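Local coordinates for protein-glutamine gamma-glutamyltransferase (Pseudomonas aeruginosa PAO1, PDB 6G49), which shows transglutaminase activity in vitro through its periplasmic domain, cross-linking protein glutamine and lysine side chains, and is critical for the viability of the bacterium, at residues 99-105 / 159-165; 91-95 / 135-141. All coordinates share one frame; numbering follows the deposited sequence.

Contact 1 (99-105 / 159-165); sequences HWQKRGP and WPQALRE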
ATOM      1  N   HIS A  99     -10.441  -7.574 -15.453  1.00 58.57           N
ATOM      2  CA  HIS A  99      -9.800  -7.048 -14.350  1.00 45.56           C
ATOM      3  C   HIS A  99      -8.303  -7.351 -14.450  1.00 42.41           C
ATOM      4  O   HIS A  99      -7.552  -6.448 -14.267  1.00 35.23           O
ATOM      5  CB  HIS A  99     -10.511  -7.378 -13.029  1.00 53.65           C
ATOM      6  CG  HIS A  99     -11.236  -6.188 -12.498  1.00 65.33           C
ATOM      7  ND1 HIS A  99     -10.584  -5.148 -11.783  1.00 49.12           N
ATOM      8  CD2 HIS A  99     -12.533  -5.818 -12.643  1.00 69.15           C
ATOM      9  CE1 HIS A  99     -11.480  -4.215 -11.518  1.00 67.54           C
ATOM     10  NE2 HIS A  99     -12.688  -4.605 -12.029  1.00 62.85           N
ATOM     11  N   TRP A 100      -7.882  -8.596 -14.745  1.00 33.25           N
ATOM     12  CA  TRP A 100      -6.473  -8.961 -14.613  1.00 30.91           C
ATOM     13  C   TRP A 100      -6.148 -10.247 -15.390  1.00 32.24           C
ATOM     14  O   TRP A 100      -7.033 -10.976 -15.744  1.00 35.14           O
ATOM     15  CB  TRP A 100      -6.065  -9.100 -13.151  1.00 31.41           C
ATOM     16  CG  TRP A 100      -6.651 -10.259 -12.402  1.00 28.84           C
ATOM     17  CD1 TRP A 100      -7.948 -10.408 -12.014  1.00 31.11           C
ATOM     18  CD2 TRP A 100      -5.963 -11.423 -11.926  1.00 27.26           C
ATOM     19  NE1 TRP A 100      -8.096 -11.576 -11.321  1.00 31.73           N
ATOM     20  CE2 TRP A 100      -6.900 -12.226 -11.262  1.00 27.04           C
ATOM     21  CE3 TRP A 100      -4.642 -11.870 -11.991  1.00 29.53           C
ATOM     22  CZ2 TRP A 100      -6.567 -13.437 -10.664  1.00 28.71           C
ATOM     23  CZ3 TRP A 100      -4.303 -13.053 -11.374  1.00 31.72           C
ATOM     24  CH2 TRP A 100      -5.265 -13.837 -10.745  1.00 31.51           C
ATOM     25  N   GLN A 101      -4.861 -10.451 -15.623  1.00 29.93           N
ATOM     26  CA  GLN A 101      -4.333 -11.567 -16.365  1.00 34.90           C
ATOM     27  C   GLN A 101      -3.116 -12.101 -15.612  1.00 32.35           C
ATOM     28  O   GLN A 101      -2.154 -11.415 -15.356  1.00 30.26           O
ATOM     29  CB  GLN A 101      -3.938 -11.093 -17.775  1.00 41.65           C
ATOM     30  CG  GLN A 101      -3.243 -12.144 -18.650  1.00 56.94           C
ATOM     31  CD  GLN A 101      -2.501 -11.503 -19.806  1.00 68.69           C
ATOM     32  OE1 GLN A 101      -1.274 -11.574 -19.911  1.00 68.90           O
ATOM     33  NE2 GLN A 101      -3.240 -10.812 -20.660  1.00 72.09           N
ATOM     34  N   LYS A 102      -3.157 -13.379 -15.314  1.00 29.38           N
ATOM     35  CA  LYS A 102      -2.039 -14.075 -14.819  1.00 30.43           C
ATOM     36  C   LYS A 102      -0.872 -14.073 -15.792  1.00 40.10           C
ATOM     37  O   LYS A 102      -1.039 -14.339 -16.953  1.00 40.47           O
ATOM     38  CB  LYS A 102      -2.412 -15.537 -14.606  1.00 32.97           C
ATOM     39  CG  LYS A 102      -3.425 -15.741 -13.510  1.00 40.59           C
ATOM     40  CD  LYS A 102      -3.814 -17.173 -13.320  1.00 40.82           C
ATOM     41  CE  LYS A 102      -4.886 -17.257 -12.262  1.00 38.69           C
ATOM     42  NZ  LYS A 102      -5.349 -18.650 -12.068  1.00 43.11           N
ATOM     43  N   ARG A 103       0.291 -13.712 -15.267  1.00 32.48           N
ATOM     44  CA  ARG A 103       1.530 -13.960 -15.926  0.50 34.97           C
ATOM     45  C   ARG A 103       2.624 -14.020 -14.857  1.00 37.43           C
ATOM     46  O   ARG A 103       2.444 -13.623 -13.696  1.00 32.54           O
ATOM     47  CB  ARG A 103       1.762 -12.928 -17.035  0.50 39.80           C
ATOM     48  CG  ARG A 103       2.433 -11.649 -16.572  0.50 36.68           C
ATOM     49  CD  ARG A 103       2.268 -10.487 -17.532  0.50 33.55           C
ATOM     50  NE  ARG A 103       2.399  -9.248 -16.772  0.50 31.42           N
ATOM     51  CZ  ARG A 103       2.230  -8.006 -17.231  0.50 37.44           C
ATOM     52  NH1 ARG A 103       2.079  -7.770 -18.529  0.50 34.91           N
ATOM     53  NH2 ARG A 103       2.234  -7.000 -16.369  0.50 36.36           N
ATOM     54  N   GLY A 104       3.737 -14.638 -15.229  1.00 32.43           N
ATOM     55  CA  GLY A 104       4.854 -14.770 -14.337  1.00 35.38           C
ATOM     56  C   GLY A 104       4.654 -15.886 -13.311  1.00 31.30           C
ATOM     57  O   GLY A 104       3.746 -16.708 -13.375  1.00 32.12           O
ATOM     58  N   PRO A 105       5.558 -15.971 -12.337  1.00 33.30           N
ATOM     59  CA  PRO A 105       5.554 -17.116 -11.419  1.00 35.78           C
ATOM     60  C   PRO A 105       4.348 -17.064 -10.464  1.00 33.31           C
ATOM     61  O   PRO A 105       3.881 -15.977 -10.141  1.00 30.32           O
ATOM     62  CB  PRO A 105       6.893 -16.972 -10.689  1.00 37.48           C
ATOM     63  CG  PRO A 105       7.262 -15.520 -10.803  1.00 38.74           C
ATOM     64  CD  PRO A 105       6.604 -14.991 -12.058  1.00 34.66           C
ATOM     65  N   TRP A 159       0.222 -14.064  -7.962  1.00 23.17           N
ATOM     66  CA  TRP A 159       0.943 -13.756  -9.186  1.00 23.54           C
ATOM     67  C   TRP A 159       1.435 -12.319  -9.127  1.00 22.94           C
ATOM     68  O   TRP A 159       0.702 -11.401  -9.525  1.00 22.15           O
ATOM     69  CB  TRP A 159      -0.009 -13.914 -10.369  1.00 27.81           C
ATOM     70  CG  TRP A 159      -0.276 -15.345 -10.725  1.00 27.59           C
ATOM     71  CD1 TRP A 159       0.361 -16.076 -11.696  1.00 30.09           C
ATOM     72  CD2 TRP A 159      -1.232 -16.225 -10.110  1.00 27.40           C
ATOM     73  NE1 TRP A 159      -0.107 -17.364 -11.690  1.00 31.76           N
ATOM     74  CE2 TRP A 159      -1.117 -17.478 -10.768  1.00 30.88           C
ATOM     75  CE3 TRP A 159      -2.218 -16.083  -9.126  1.00 27.59           C
ATOM     76  CZ2 TRP A 159      -1.919 -18.565 -10.422  1.00 31.22           C
ATOM     77  CZ3 TRP A 159      -3.002 -17.171  -8.778  1.00 29.25           C
ATOM     78  CH2 TRP A 159      -2.830 -18.401  -9.404  1.00 28.26           C
ATOM     79  N   PRO A 160       2.633 -12.078  -8.585  1.00 24.32           N
ATOM     80  CA  PRO A 160       3.103 -10.719  -8.357  1.00 23.27           C
ATOM     81  C   PRO A 160       3.269  -9.932  -9.671  1.00 25.15           C
ATOM     82  O   PRO A 160       3.247  -8.700  -9.643  1.00 25.88           O
ATOM     83  CB  PRO A 160       4.456 -10.927  -7.689  1.00 26.95           C
ATOM     84  CG  PRO A 160       4.286 -12.249  -6.964  1.00 29.94           C
ATOM     85  CD  PRO A 160       3.512 -13.090  -7.965  1.00 25.59           C
ATOM     86  N   GLN A 161       3.487 -10.652 -10.773  1.00 25.76           N
ATOM     87  CA  GLN A 161       3.702 -10.013 -12.127  1.00 25.64           C
ATOM     88  C   GLN A 161       2.409  -9.912 -12.921  1.00 28.38           C
ATOM     89  O   GLN A 161       2.444  -9.544 -14.100  1.00 27.07           O
ATOM     90  CB  GLN A 161       4.764 -10.805 -12.891  1.00 29.24           C
ATOM     91  CG  GLN A 161       6.107 -10.725 -12.211  1.00 34.47           C
ATOM     92  CD  GLN A 161       7.209 -11.428 -12.969  1.00 43.45           C
ATOM     93  OE1 GLN A 161       7.074 -11.781 -14.134  1.00 45.68           O
ATOM     94  NE2 GLN A 161       8.318 -11.618 -12.290  1.00 43.89           N
ATOM     95  N   ALA A 162       1.254 -10.218 -12.310  1.00 23.99           N
ATOM     96  CA  ALA A 162      -0.015 -10.180 -13.018  1.00 25.68           C
ATOM     97  C   ALA A 162      -0.236  -8.789 -13.616  1.00 29.34           C
ATOM     98  O   ALA A 162       0.199  -7.788 -13.056  1.00 24.92           O
ATOM     99  CB  ALA A 162      -1.164 -10.516 -12.101  1.00 28.14           C
ATOM    100  N   LEU A 163      -0.828  -8.747 -14.817  1.00 27.02           N
ATOM    101  CA  LEU A 163      -1.243  -7.467 -15.429  1.00 24.74           C
ATOM    102  C   LEU A 163      -2.586  -7.076 -14.826  1.00 27.03           C
ATOM    103  O   LEU A 163      -3.527  -7.841 -14.830  1.00 27.52           O
ATOM    104  CB  LEU A 163      -1.345  -7.686 -16.940  1.00 26.98           C
ATOM    105  CG  LEU A 163      -1.795  -6.500 -17.774  1.00 30.06           C
ATOM    106  CD1 LEU A 163      -0.816  -5.361 -17.647  1.00 31.69           C
ATOM    107  CD2 LEU A 163      -1.906  -6.930 -19.245  1.00 36.07           C
ATOM    108  N   ARG A 164      -2.634  -5.872 -14.279  1.00 25.37           N
ATOM    109  CA  ARG A 164      -3.825  -5.394 -13.618  1.00 23.68           C
ATOM    110  C   ARG A 164      -4.543  -4.246 -14.289  1.00 23.71           C
ATOM    111  O   ARG A 164      -4.029  -3.150 -14.379  1.00 24.28           O
ATOM    112  CB  ARG A 164      -3.484  -4.992 -12.189  1.00 27.50           C
ATOM    113  CG  ARG A 164      -2.659  -6.019 -11.452  1.00 31.18           C
ATOM    114  CD  ARG A 164      -2.557  -5.677  -9.989  1.00 40.72           C
ATOM    115  NE  ARG A 164      -1.419  -4.816  -9.721  1.00 35.25           N
ATOM    116  CZ  ARG A 164      -1.463  -3.787  -8.898  1.00 33.27           C
ATOM    117  NH1 ARG A 164      -2.601  -3.512  -8.287  1.00 36.15           N
ATOM    118  NH2 ARG A 164      -0.387  -3.039  -8.697  1.00 29.63           N
ATOM    119  N   GLU A 165      -5.750  -4.536 -14.745  1.00 25.69           N
ATOM    120  CA  GLU A 165      -6.624  -3.558 -15.339  1.00 28.02           C
ATOM    121  C   GLU A 165      -5.917  -2.749 -16.441  1.00 30.13           C
ATOM    122  O   GLU A 165      -5.843  -1.522 -16.375  1.00 29.17           O
ATOM    123  CB  GLU A 165      -7.193  -2.652 -14.238  1.00 29.17           C
ATOM    124  CG  GLU A 165      -8.661  -2.491 -14.306  1.00 33.11           C
ATOM    125  CD  GLU A 165      -9.328  -1.476 -13.395  1.00 40.88           C
ATOM    126  OE1 GLU A 165      -8.741  -1.070 -12.347  1.00 25.78           O
ATOM    127  OE2 GLU A 165     -10.450  -1.091 -13.749  1.00 33.02           O
TER
HETATM  128  O   HOH W   1       3.547 -13.529 -11.247  1.00 27.97           O
HETATM  129  O   HOH W   2       1.818  -5.719 -13.908  1.00 36.39           O

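Contact 2 (91-95 / 135-141); sequences QWSGE and RLMSDFH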
ATOM      1  N   GLN A  91     -16.392  -1.399  -3.064  1.00 30.60           N
ATOM      2  CA  GLN A  91     -15.793  -2.096  -4.224  0.76 26.47           C
ATOM      3  C   GLN A  91     -16.851  -3.024  -4.856  1.00 28.35           C
ATOM      4  O   GLN A  91     -17.889  -3.317  -4.216  1.00 32.32           O
ATOM      5  CB  GLN A  91     -14.569  -2.947  -3.826  0.76 26.19           C
ATOM      6  CG  GLN A  91     -13.450  -2.176  -3.093  0.76 24.41           C
ATOM      7  CD  GLN A  91     -12.794  -1.125  -3.969  0.76 22.84           C
ATOM      8  OE1 GLN A  91     -12.659  -1.286  -5.179  0.76 22.46           O
ATOM      9  NE2 GLN A  91     -12.456   0.005  -3.366  0.76 21.27           N
ATOM     10  N   TRP A  92     -16.530  -3.544  -6.046  1.00 31.66           N
ATOM     11  CA  TRP A  92     -17.309  -4.602  -6.713  1.00 36.87           C
ATOM     12  C   TRP A  92     -16.328  -5.745  -7.017  1.00 42.21           C
ATOM     13  O   TRP A  92     -15.205  -5.718  -6.571  1.00 30.47           O
ATOM     14  CB  TRP A  92     -18.046  -4.073  -7.958  1.00 41.23           C
ATOM     15  CG  TRP A  92     -17.221  -3.261  -8.920  1.00 37.42           C
ATOM     16  CD1 TRP A  92     -16.550  -3.726 -10.023  1.00 36.90           C
ATOM     17  CD2 TRP A  92     -17.020  -1.830  -8.917  1.00 43.99           C
ATOM     18  NE1 TRP A  92     -15.949  -2.691 -10.694  1.00 41.85           N
ATOM     19  CE2 TRP A  92     -16.190  -1.524 -10.026  1.00 41.73           C
ATOM     20  CE3 TRP A  92     -17.419  -0.784  -8.069  1.00 57.41           C
ATOM     21  CZ2 TRP A  92     -15.767  -0.221 -10.303  1.00 49.18           C
ATOM     22  CZ3 TRP A  92     -17.010   0.503  -8.355  1.00 49.74           C
ATOM     23  CH2 TRP A  92     -16.196   0.773  -9.453  1.00 51.45           C
ATOM     24  N   SER A  93     -16.760  -6.761  -7.754  1.00 44.25           N
ATOM     25  CA  SER A  93     -15.921  -7.942  -8.024  1.00 44.76           C
ATOM     26  C   SER A  93     -14.716  -7.577  -8.905  1.00 45.01           C
ATOM     27  O   SER A  93     -14.816  -6.747  -9.816  1.00 41.94           O
ATOM     28  CB  SER A  93     -16.724  -9.063  -8.641  1.00 43.35           C
ATOM     29  OG  SER A  93     -15.883 -10.195  -8.849  1.00 50.01           O
ATOM     30  N   GLY A  94     -13.544  -8.170  -8.601  1.00 36.06           N
ATOM     31  CA  GLY A  94     -12.367  -8.073  -9.473  1.00 40.10           C
ATOM     32  C   GLY A  94     -11.938  -9.418 -10.062  1.00 44.88           C
ATOM     33  O   GLY A  94     -10.930  -9.485 -10.722  1.00 38.26           O
ATOM     34  N   GLU A  95     -12.729 -10.483  -9.865  1.00 53.01           N
ATOM     35  CA  GLU A  95     -12.405 -11.843 -10.294  0.61 57.72           C
ATOM     36  C   GLU A  95     -12.907 -12.075 -11.735  1.00 56.12           C
ATOM     37  O   GLU A  95     -13.820 -12.866 -11.920  1.00 62.85           O
ATOM     38  CB  GLU A  95     -13.051 -12.798  -9.279  0.61 53.81           C
ATOM     39  CG  GLU A  95     -12.647 -14.259  -9.428  0.61 52.74           C
ATOM     40  CD  GLU A  95     -11.185 -14.564  -9.161  0.61 48.64           C
ATOM     41  OE1 GLU A  95     -10.425 -13.643  -8.842  0.61 34.07           O
ATOM     42  OE2 GLU A  95     -10.807 -15.728  -9.307  0.61 48.83           O
ATOM     43  N   ARG A 135     -13.559 -12.832  -1.631  1.00 24.60           N
ATOM     44  CA  ARG A 135     -13.508 -12.511  -3.006  1.00 22.68           C
ATOM     45  C   ARG A 135     -12.414 -11.479  -3.295  1.00 24.47           C
ATOM     46  O   ARG A 135     -12.254 -10.561  -2.472  1.00 24.81           O
ATOM     47  CB  ARG A 135     -14.831 -11.847  -3.382  1.00 31.21           C
ATOM     48  CG  ARG A 135     -14.996 -11.593  -4.866  1.00 49.20           C
ATOM     49  CD  ARG A 135     -16.352 -10.960  -5.207  1.00 66.64           C
ATOM     50  NE  ARG A 135     -17.495 -11.867  -5.092  1.00 74.86           N
ATOM     51  CZ  ARG A 135     -18.009 -12.593  -6.090  1.00 85.85           C
ATOM     52  NH1 ARG A 135     -17.351 -12.730  -7.232  1.00 77.76           N
ATOM     53  NH2 ARG A 135     -19.182 -13.182  -5.935  1.00 80.51           N
ATOM     54  N   LEU A 136     -11.745 -11.618  -4.441  1.00 24.39           N
ATOM     55  CA  LEU A 136     -10.842 -10.597  -4.931  1.00 24.84           C
ATOM     56  C   LEU A 136     -11.699  -9.461  -5.483  1.00 24.84           C
ATOM     57  O   LEU A 136     -12.492  -9.659  -6.426  1.00 26.51           O
ATOM     58  CB  LEU A 136      -9.929 -11.170  -5.997  1.00 27.19           C
ATOM     59  CG  LEU A 136      -8.883 -10.218  -6.543  1.00 25.49           C
ATOM     60  CD1 LEU A 136      -7.812  -9.967  -5.516  1.00 24.54           C
ATOM     61  CD2 LEU A 136      -8.295 -10.737  -7.851  1.00 26.01           C
ATOM     62  N   MET A 137     -11.555  -8.278  -4.903  1.00 23.30           N
ATOM     63  CA  MET A 137     -12.403  -7.137  -5.287  1.00 23.44           C
ATOM     64  C   MET A 137     -11.729  -6.335  -6.409  1.00 24.96           C
ATOM     65  O   MET A 137     -10.597  -6.624  -6.859  1.00 23.60           O
ATOM     66  CB  MET A 137     -12.720  -6.274  -4.056  1.00 24.50           C
ATOM     67  CG  MET A 137     -13.304  -7.018  -2.875  1.00 25.66           C
ATOM     68  SD  MET A 137     -14.808  -7.972  -3.352  1.00 28.38           S
ATOM     69  CE  MET A 137     -15.933  -6.572  -3.411  1.00 31.12           C
ATOM     70  N   SER A 138     -12.434  -5.295  -6.895  1.00 25.00           N
ATOM     71  CA  SER A 138     -12.037  -4.525  -8.042  1.00 28.54           C
ATOM     72  C   SER A 138     -10.704  -3.791  -7.819  1.00 28.58           C
ATOM     73  O   SER A 138     -10.027  -3.519  -8.801  1.00 29.03           O
ATOM     74  CB  SER A 138     -13.128  -3.497  -8.444  1.00 22.95           C
ATOM     75  OG  SER A 138     -13.768  -2.875  -7.340  1.00 30.51           O
ATOM     76  N   ASP A 139     -10.331  -3.535  -6.546  1.00 23.53           N
ATOM     77  CA  ASP A 139      -9.075  -2.869  -6.216  1.00 23.60           C
ATOM     78  C   ASP A 139      -7.990  -3.896  -5.814  1.00 25.10           C
ATOM     79  O   ASP A 139      -6.995  -3.516  -5.137  1.00 24.22           O
ATOM     80  CB  ASP A 139      -9.299  -1.832  -5.122  1.00 21.28           C
ATOM     81  CG  ASP A 139      -9.640  -2.437  -3.771  1.00 20.54           C
ATOM     82  OD1 ASP A 139     -10.096  -3.640  -3.775  1.00 23.08           O
ATOM     83  OD2 ASP A 139      -9.519  -1.737  -2.741  1.00 23.79           O
ATOM     84  N   PHE A 140      -8.227  -5.182  -6.142  1.00 21.34           N
ATOM     85  CA  PHE A 140      -7.252  -6.272  -5.981  1.00 22.74           C
ATOM     86  C   PHE A 140      -6.966  -6.530  -4.504  1.00 23.28           C
ATOM     87  O   PHE A 140      -5.899  -6.998  -4.192  1.00 25.23           O
ATOM     88  CB  PHE A 140      -5.967  -5.963  -6.737  1.00 24.13           C
ATOM     89  CG  PHE A 140      -6.192  -5.774  -8.217  1.00 24.39           C
ATOM     90  CD1 PHE A 140      -6.338  -6.873  -9.036  1.00 29.80           C
ATOM     91  CD2 PHE A 140      -6.397  -4.516  -8.765  1.00 25.71           C
ATOM     92  CE1 PHE A 140      -6.670  -6.733 -10.380  1.00 30.67           C
ATOM     93  CE2 PHE A 140      -6.724  -4.383 -10.102  1.00 27.67           C
ATOM     94  CZ  PHE A 140      -6.847  -5.486 -10.904  1.00 29.32           C
ATOM     95  N   HIS A 141      -7.915  -6.295  -3.619  1.00 22.02           N
ATOM     96  CA  HIS A 141      -7.793  -6.759  -2.239  1.00 21.66           C
ATOM     97  C   HIS A 141      -8.853  -7.836  -2.001  1.00 20.16           C
ATOM     98  O   HIS A 141      -9.865  -7.881  -2.672  1.00 22.95           O
ATOM     99  CB  HIS A 141      -7.929  -5.587  -1.249  1.00 19.60           C
ATOM    100  CG  HIS A 141      -9.292  -5.365  -0.710  1.00 19.90           C
ATOM    101  ND1 HIS A 141     -10.245  -4.689  -1.423  1.00 21.39           N
ATOM    102  CD2 HIS A 141      -9.869  -5.672   0.471  1.00 22.38           C
ATOM    103  CE1 HIS A 141     -11.364  -4.632  -0.709  1.00 21.94           C
ATOM    104  NE2 HIS A 141     -11.175  -5.241   0.459  1.00 22.44           N
TER

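Contact 1 (99-105 / 159-165)
Trp100 and Ala162 meet on the tightly packed face of this short two-stranded ribbon, where the Ala162 methyl sits at the indole edge, CB 3.7 Å from Trp100 CE3. The backbones of 100-101 and 163-164 run antiparallel: Gln101 and Leu163 exchange two 3.0 Å N-to-O bonds, Gln101 N to Leu163 O and Leu163 N to Gln101 O. Farther along, Glu165 N donates to His99 O at 2.7 Å. Arg164 lies on the same face as Trp100; its guanidinium turns from the ribbon to Glu291 and Asp125, and Glu165 OE1 is hydrogen-bonded to Trp299 NE1.

The other end is exposed and held by longer side chains. Lys102, extended beyond CG, lays its methylenes across one face of Trp159, with CE 3.8 Å from the centroid of the six-membered ring, a CH-pi contact. In the conformer described, Arg103 NE donates to Gln161 O (2.7 Å, N-H...O 159°), which lies in the guanidinium plane, while Leu163 CB covers one face of that group. A water accepts from Gln161 N and donates to Arg103 O and Pro105 O, filling in where direct strand pairing has ceased. Trp159 to Ala162 form a type I beta turn, closed by Ala162 N to Trp159 O at 3.1 Å, which leads into a minimal two-stranded antiparallel sheet joining segments far apart in sequence within the periplasmic domain.

Contact 2 (91-95 / 135-141)
A type I beta turn, Met137 to Phe140, links strand 134-136 to strand 142-144 in a beta hairpin, and the loop 91-95 docks against it through a single backbone bridge between Ser93 and Met137. Gly94 N donates to Leu136 O at 2.8 Å, and Ser138 N donates to Trp92 O, tilted 28° from the carbonyl plane. Gly94 lies close against the turn, its CA making a CA-H...O contact with Met137 O at 3.5 Å.

Ser138 is the polar hub. Its hydroxyl, set between the backbone N and the carbonyl carbon (chi1 39°), receives Trp92 N in a nearly straight bond and, in the Gln91 conformer described, donates to Gln91 OE1 at 2.9 Å, in the amide plane and on a lone pair. The same side chain lies over one face of Trp92, CB 3.8 Å from the centroid of the five-membered ring in a CH-pi contact; Arg171 makes a cation-pi contact with this indole.

The bend of Gln91 at chi2 (-65°) brings its amide flat against the Asp139 carboxylate, the planes nearly parallel and CD 3.4 Å from Asp139 CG. Gln91 NE2 is hydrogen-bonded to Glu79 OE1, and Asp139 OD2 to Thr77 OG1, so the stacked pair is tied to strand 72-81. At the exposed end Arg135 NH1 reaches Ser93 OG only weakly. At the edge of the carboxylate, His141 ND1 donates to Asp139 OD1 at 2.6 Å, on the syn lone pair and in the imidazole plane.

Overall arrangement
Both contacts lie in the N-terminal part of the periplasmic domain and are partly buried, but they hold different elements. Contact 1 pairs two short strands outside the larger sheets, chiefly through backbone bonds and an aromatic face; contact 2 fastens a loop to a hairpin turn through a serine hub and stacked polar groups. They touch directly: His99 packs on Gly94 and Ser138, Trp100 on Gly94, and Phe140 meets Arg164 in a cation-pi contact. Each has a buried part and a solvent-exposed end, Lys102 to Pro105 in contact 1 and Glu95 with Arg135 in contact 2. Contact 1 comes nearer the probable catalytic residues, Arg164 lying about 11 Å from Asp303 between side chains.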